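Side-chain contacts in 4-oxalocrotonate decarboxylase NahK (Pseudomonas putida, PDB 5D2K), which catalyses the metal-assisted decarboxylation of (3E)-2-oxohex-3-enedioate to 2-oxopent-4-enoate and carbon dioxide in the breakdown of naphthalene: residues 53-58 with 63-68; 21-26 with 59-64. The protein carries 1 engineered substitution. One frame throughout, in Å; residues are numbered along the deposited sequence. Where two conformers were deposited one is given.

Contact 1: 53-58 with 63-68; sequences EIRRRK and NKIVGL. With EDO (1,2-ethanediol), chain E.
Here helix 44-60 ends in a Schellman motif and the chain turns back at a steep angle into strand 65-71, which brings K58 against N63 and R55 against I65. At the turn, the backbone N of N63 donates to K58 O at 3.0 Å. The N63 side chain crosses the base of K58 at a slant, its OD1 3.3 Å from K58 CB. One water joins the far ends, donating to N63 OD1 and accepting from K58 NZ; that ammonium also reaches Y94, E23 and E26, so it has four partners. R55 runs out straight, CG anti to the backbone N (chi1 -177°), and lays its guanidinium across I65. The CG2 methyl of I65 sits over the centre of one face, 3.7 Å above the plane, while I65 CG1 lies 3.7 Å from R55 NE. Ethanediol, probably from the crystallisation liquor, takes both terminal nitrogens: R55 NH1 to O2 at 2.8 Å and R55 NH2 to O1 at 2.9 Å. L68 CD2 adds a looser contact, 4.0 Å from R55 NH1. F90 of strand 87-92 touches R55, K58 and I65, and L68 reaches on to helix 213-225.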
loop_
_atom_site.group_PDB
_atom_site.type_symbol
_atom_site.label_atom_id
_atom_site.label_comp_id
_atom_site.label_asym_id
_atom_site.label_seq_id
_atom_site.Cartn_x
_atom_site.Cartn_y
_atom_site.Cartn_z
ATOM N N GLU A 53 -6.266 -5.669 14.039
ATOM C CA GLU A 53 -7.634 -5.928 14.466
ATOM C C GLU A 53 -8.613 -5.598 13.340
ATOM O O GLU A 53 -9.600 -6.301 13.163
ATOM C CB GLU A 53 -7.972 -5.148 15.741
ATOM C CG GLU A 53 -9.438 -5.198 16.172
ATOM C CD GLU A 53 -10.013 -6.580 16.437
ATOM O OE1 GLU A 53 -9.261 -7.577 16.578
ATOM O OE2 GLU A 53 -11.265 -6.656 16.519
ATOM N N ILE A 54 -8.339 -4.551 12.565
ATOM C CA ILE A 54 -9.174 -4.269 11.398
ATOM C C ILE A 54 -9.073 -5.433 10.413
ATOM O O ILE A 54 -10.088 -5.887 9.871
ATOM C CB ILE A 54 -8.772 -2.946 10.715
ATOM C CG1 ILE A 54 -9.039 -1.761 11.661
ATOM C CG2 ILE A 54 -9.550 -2.754 9.430
ATOM C CD1 ILE A 54 -8.614 -0.409 11.087
ATOM N N ARG A 55 -7.854 -5.927 10.191
ATOM C CA ARG A 55 -7.685 -7.126 9.365
ATOM C C ARG A 55 -8.547 -8.291 9.871
ATOM O O ARG A 55 -9.206 -8.967 9.070
ATOM C CB ARG A 55 -6.207 -7.554 9.307
ATOM C CG ARG A 55 -5.976 -8.758 8.400
ATOM C CD ARG A 55 -4.518 -9.202 8.364
ATOM N NE ARG A 55 -4.407 -10.504 7.702
ATOM C CZ ARG A 55 -3.333 -10.911 7.029
ATOM N NH1 ARG A 55 -2.273 -10.126 6.932
ATOM N NH2 ARG A 55 -3.329 -12.108 6.455
ATOM N N ARG A 56 -8.552 -8.515 11.191
ATOM C CA ARG A 56 -9.353 -9.578 11.776
ATOM C C ARG A 56 -10.859 -9.361 11.539
ATOM O O ARG A 56 -11.581 -10.306 11.212
ATOM C CB ARG A 56 -9.075 -9.714 13.279
ATOM C CG ARG A 56 -9.668 -10.995 13.868
ATOM C CD ARG A 56 -9.966 -10.854 15.365
ATOM N NE ARG A 56 -10.912 -9.769 15.611
ATOM C CZ ARG A 56 -12.226 -9.856 15.422
ATOM N NH1 ARG A 56 -12.774 -10.987 14.987
ATOM N NH2 ARG A 56 -12.996 -8.804 15.658
ATOM N N ARG A 57 -11.322 -8.124 11.685
ATOM C CA ARG A 57 -12.724 -7.815 11.419
ATOM C C ARG A 57 -13.095 -8.196 9.983
ATOM O O ARG A 57 -14.157 -8.771 9.730
ATOM C CB ARG A 57 -13.005 -6.329 11.665
ATOM C CG ARG A 57 -12.872 -5.904 13.134
ATOM C CD ARG A 57 -13.059 -4.384 13.300
ATOM N NE ARG A 57 -14.401 -3.927 12.938
ATOM C CZ ARG A 57 -15.461 -4.000 13.745
ATOM N NH1 ARG A 57 -15.344 -4.499 14.974
ATOM N NH2 ARG A 57 -16.644 -3.568 13.325
ATOM N N LYS A 58 -12.208 -7.884 9.043
ATOM C CA LYS A 58 -12.502 -8.168 7.649
ATOM C C LYS A 58 -12.475 -9.669 7.386
ATOM O O LYS A 58 -13.346 -10.187 6.687
ATOM C CB LYS A 58 -11.516 -7.432 6.725
ATOM C CG LYS A 58 -11.702 -5.920 6.768
ATOM C CD LYS A 58 -11.003 -5.233 5.596
ATOM C CE LYS A 58 -11.117 -3.720 5.681
ATOM N NZ LYS A 58 -12.552 -3.248 5.749
ATOM N N ASN A 63 -13.931 -11.723 4.157
ATOM C CA ASN A 63 -12.977 -11.163 3.196
ATOM C C ASN A 63 -11.695 -11.987 3.154
ATOM O O ASN A 63 -11.162 -12.377 4.201
ATOM C CB ASN A 63 -12.560 -9.720 3.529
ATOM C CG ASN A 63 -13.706 -8.737 3.626
ATOM O OD1 ASN A 63 -13.480 -7.609 4.065
ATOM N ND2 ASN A 63 -14.916 -9.129 3.221
ATOM N N LYS A 64 -11.176 -12.241 1.953
ATOM C CA LYS A 64 -9.835 -12.795 1.834
ATOM C C LYS A 64 -8.814 -11.664 1.853
ATOM O O LYS A 64 -9.066 -10.588 1.310
ATOM C CB LYS A 64 -9.693 -13.613 0.544
ATOM C CG LYS A 64 -10.629 -14.824 0.477
ATOM C CD LYS A 64 -10.334 -15.803 1.617
ATOM C CE LYS A 64 -11.048 -17.129 1.403
ATOM N NZ LYS A 64 -10.734 -18.127 2.460
ATOM N N ILE A 65 -7.672 -11.903 2.489
ATOM C CA ILE A 65 -6.583 -10.939 2.470
ATOM C C ILE A 65 -5.657 -11.366 1.329
ATOM O O ILE A 65 -5.036 -12.434 1.383
ATOM C CB ILE A 65 -5.850 -10.875 3.828
ATOM C CG1 ILE A 65 -6.845 -10.628 4.970
ATOM C CG2 ILE A 65 -4.764 -9.794 3.815
ATOM C CD1 ILE A 65 -7.701 -9.358 4.807
ATOM N N VAL A 66 -5.601 -10.556 0.276
ATOM C CA VAL A 66 -4.951 -10.991 -0.967
ATOM C C VAL A 66 -3.561 -10.420 -1.153
ATOM O O VAL A 66 -2.930 -10.670 -2.184
ATOM C CB VAL A 66 -5.791 -10.628 -2.204
ATOM C CG1 VAL A 66 -7.155 -11.319 -2.142
ATOM C CG2 VAL A 66 -5.959 -9.106 -2.338
ATOM N N GLY A 67 -3.068 -9.694 -0.156
ATOM C CA GLY A 67 -1.697 -9.215 -0.200
ATOM C C GLY A 67 -1.331 -8.219 0.877
ATOM O O GLY A 67 -2.109 -7.957 1.783
ATOM N N LEU A 68 -0.126 -7.671 0.770
ATOM C CA LEU A 68 0.383 -6.664 1.688
ATOM C C LEU A 68 0.932 -5.489 0.881
ATOM O O LEU A 68 1.286 -5.666 -0.288
ATOM C CB LEU A 68 1.493 -7.238 2.582
ATOM C CG LEU A 68 1.123 -8.420 3.468
ATOM C CD1 LEU A 68 2.387 -9.032 4.069
ATOM C CD2 LEU A 68 0.128 -8.004 4.549
HETATM C C1 EDO E . -0.726 -12.238 3.777
HETATM O O1 EDO E . -1.736 -13.109 4.296
HETATM C C2 EDO E . 0.404 -12.142 4.789
HETATM O O2 EDO E . -0.004 -11.356 5.915
HETATM O O HOH W 1 -14.773 -5.432 4.959
#

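Contact 2: 21-26 with 59-64; sequences HIENAE and EARGNK
E23 and R61 carry all of the surface buried here, meeting in a two-pronged salt bridge. Their side chains come from opposite directions, the glutamate out of helix 12-27 and the arginine from just past the end of helix 44-60. The grip is end-on: R61 NH1 donates to E23 OE1 at 3.0 Å, and R61 NH2 to E23 OE2 at 2.7 Å in a nearly straight bond (173°). Both oxygens lie close to the guanidinium plane, yet the carboxylate is turned 41° against it. Both bonds therefore leave the carboxylate plane: R61 NH1 meets E23 OE1 on the syn side but tilted from it, and R61 NH2 comes to E23 OE2 from above the plane. Two bonds to one flat group should limit rotation of either end. E23 reaches out with an extended chain, its CG anti to the backbone N (chi1 -171°); R61 instead bends at chi3. R57 NE also binds E23 OE1, and this positive charge would be expected to favour the ionised glutamate. G62, with positive phi, closes the Schellman motif directly after R61. The bridge thus ties helix 12-27 to the turn that follows helix 44-60, beside the packing of I22 and E23 on I54.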
loop_
_atom_site.group_PDB
_atom_site.type_symbol
_atom_site.label_atom_id
_atom_site.label_comp_id
_atom_site.label_asym_id
_atom_site.label_seq_id
_atom_site.Cartn_x
_atom_site.Cartn_y
_atom_site.Cartn_z
ATOM N N HIS A 21 -14.088 2.017 14.860
ATOM C CA HIS A 21 -14.227 3.427 14.502
ATOM C C HIS A 21 -13.508 3.761 13.182
ATOM O O HIS A 21 -14.082 4.361 12.253
ATOM C CB HIS A 21 -13.693 4.249 15.678
ATOM C CG HIS A 21 -13.551 5.711 15.405
ATOM N ND1 HIS A 21 -14.627 6.576 15.399
ATOM C CD2 HIS A 21 -12.455 6.466 15.165
ATOM C CE1 HIS A 21 -14.197 7.799 15.144
ATOM N NE2 HIS A 21 -12.884 7.762 15.004
ATOM N N ILE A 22 -12.261 3.324 13.080
ATOM C CA ILE A 22 -11.459 3.635 11.910
ATOM C C ILE A 22 -11.962 2.848 10.697
ATOM O O ILE A 22 -12.064 3.388 9.586
ATOM C CB ILE A 22 -9.967 3.341 12.189
ATOM C CG1 ILE A 22 -9.445 4.307 13.253
ATOM C CG2 ILE A 22 -9.124 3.436 10.913
ATOM C CD1 ILE A 22 -8.025 4.006 13.714
ATOM N N GLU A 23 -12.290 1.571 10.902
ATOM C CA GLU A 23 -12.829 0.789 9.791
ATOM C C GLU A 23 -14.145 1.371 9.271
ATOM O O GLU A 23 -14.392 1.394 8.055
ATOM C CB GLU A 23 -13.037 -0.671 10.179
ATOM C CG GLU A 23 -13.394 -1.473 8.928
ATOM C CD GLU A 23 -13.822 -2.896 9.206
ATOM O OE1 GLU A 23 -14.545 -3.139 10.200
ATOM O OE2 GLU A 23 -13.450 -3.785 8.422
ATOM N N ASN A 24 -14.992 1.853 10.182
ATOM C CA ASN A 24 -16.282 2.392 9.758
ATOM C C ASN A 24 -16.127 3.617 8.860
ATOM O O ASN A 24 -16.954 3.853 7.979
ATOM C CB ASN A 24 -17.163 2.729 10.978
ATOM C CG ASN A 24 -17.857 1.514 11.538
ATOM O OD1 ASN A 24 -17.924 0.476 10.895
ATOM N ND2 ASN A 24 -18.415 1.652 12.737
ATOM N N ALA A 25 -15.062 4.390 9.061
ATOM C CA ALA A 25 -14.802 5.534 8.192
ATOM C C ALA A 25 -14.546 5.076 6.743
ATOM O O ALA A 25 -15.001 5.703 5.791
ATOM C CB ALA A 25 -13.621 6.352 8.731
ATOM N N GLU A 26 -13.832 3.968 6.579
ATOM C CA GLU A 26 -13.633 3.404 5.253
ATOM C C GLU A 26 -14.932 2.840 4.665
ATOM O O GLU A 26 -15.320 3.161 3.525
ATOM C CB GLU A 26 -12.565 2.309 5.320
ATOM C CG GLU A 26 -12.318 1.600 3.994
ATOM C CD GLU A 26 -12.577 0.098 4.049
ATOM O OE1 GLU A 26 -12.512 -0.511 5.144
ATOM O OE2 GLU A 26 -12.837 -0.470 2.959
ATOM N N GLU A 59 -11.496 -10.371 7.951
ATOM C CA GLU A 59 -11.406 -11.823 7.813
ATOM C C GLU A 59 -12.638 -12.517 8.394
ATOM O O GLU A 59 -13.142 -13.494 7.828
ATOM C CB GLU A 59 -10.142 -12.352 8.500
ATOM C CG GLU A 59 -8.831 -12.020 7.780
ATOM C CD GLU A 59 -7.597 -12.257 8.650
ATOM O OE1 GLU A 59 -7.714 -12.201 9.896
ATOM O OE2 GLU A 59 -6.503 -12.493 8.084
ATOM N N ALA A 60 -13.101 -12.008 9.539
ATOM C CA ALA A 60 -14.225 -12.614 10.242
ATOM C C ALA A 60 -15.519 -12.519 9.455
ATOM O O ALA A 60 -16.410 -13.364 9.621
ATOM C CB ALA A 60 -14.405 -11.967 11.613
ATOM N N ARG A 61 -15.641 -11.507 8.600
ATOM C CA ARG A 61 -16.854 -11.394 7.796
ATOM C C ARG A 61 -16.674 -11.991 6.403
ATOM O O ARG A 61 -17.534 -11.816 5.532
ATOM C CB ARG A 61 -17.340 -9.933 7.722
ATOM C CG ARG A 61 -16.561 -8.953 6.841
ATOM C CD ARG A 61 -17.231 -7.561 6.831
ATOM N NE ARG A 61 -17.224 -6.906 8.146
ATOM C CZ ARG A 61 -16.300 -6.035 8.548
ATOM N NH1 ARG A 61 -16.367 -5.500 9.768
ATOM N NH2 ARG A 61 -15.288 -5.707 7.750
ATOM N N GLY A 62 -15.566 -12.707 6.201
ATOM C CA GLY A 62 -15.391 -13.494 4.991
ATOM C C GLY A 62 -14.482 -12.910 3.920
ATOM O O GLY A 62 -14.285 -13.537 2.867
ATOM N N ASN A 63 -13.931 -11.723 4.157
ATOM C CA ASN A 63 -12.977 -11.163 3.196
ATOM C C ASN A 63 -11.695 -11.987 3.154
ATOM O O ASN A 63 -11.162 -12.377 4.201
ATOM C CB ASN A 63 -12.560 -9.720 3.529
ATOM C CG ASN A 63 -13.706 -8.737 3.626
ATOM O OD1 ASN A 63 -13.480 -7.609 4.065
ATOM N ND2 ASN A 63 -14.916 -9.129 3.221
ATOM N N LYS A 64 -11.176 -12.241 1.953
ATOM C CA LYS A 64 -9.835 -12.795 1.834
ATOM C C LYS A 64 -8.814 -11.664 1.853
ATOM O O LYS A 64 -9.066 -10.588 1.310
ATOM C CB LYS A 64 -9.693 -13.613 0.544
ATOM C CG LYS A 64 -10.629 -14.824 0.477
ATOM C CD LYS A 64 -10.334 -15.803 1.617
ATOM C CE LYS A 64 -11.048 -17.129 1.403
ATOM N NZ LYS A 64 -10.734 -18.127 2.460
#

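How the contacts relate
From the N terminus, helix 12-27 supplies the first half of contact 2, and the chain then travels through helix 35-38 and most of helix 44-60 before 59-64 closes that long loop, 32 residues lying between the two segments. Contact 1 closes a much shorter one, 53-58 with 63-68, across the helix end. The two overlap: 53-58 falls within the long loop, while 63-68 runs past its end, and N63 and K64 belong to both. Their centres are about 7 Å apart, and salt bridges run between them. Helix 44-60 is therefore fastened to helix 12-27 on one hand and to strand 65-71 of the larger mixed sheet on the other.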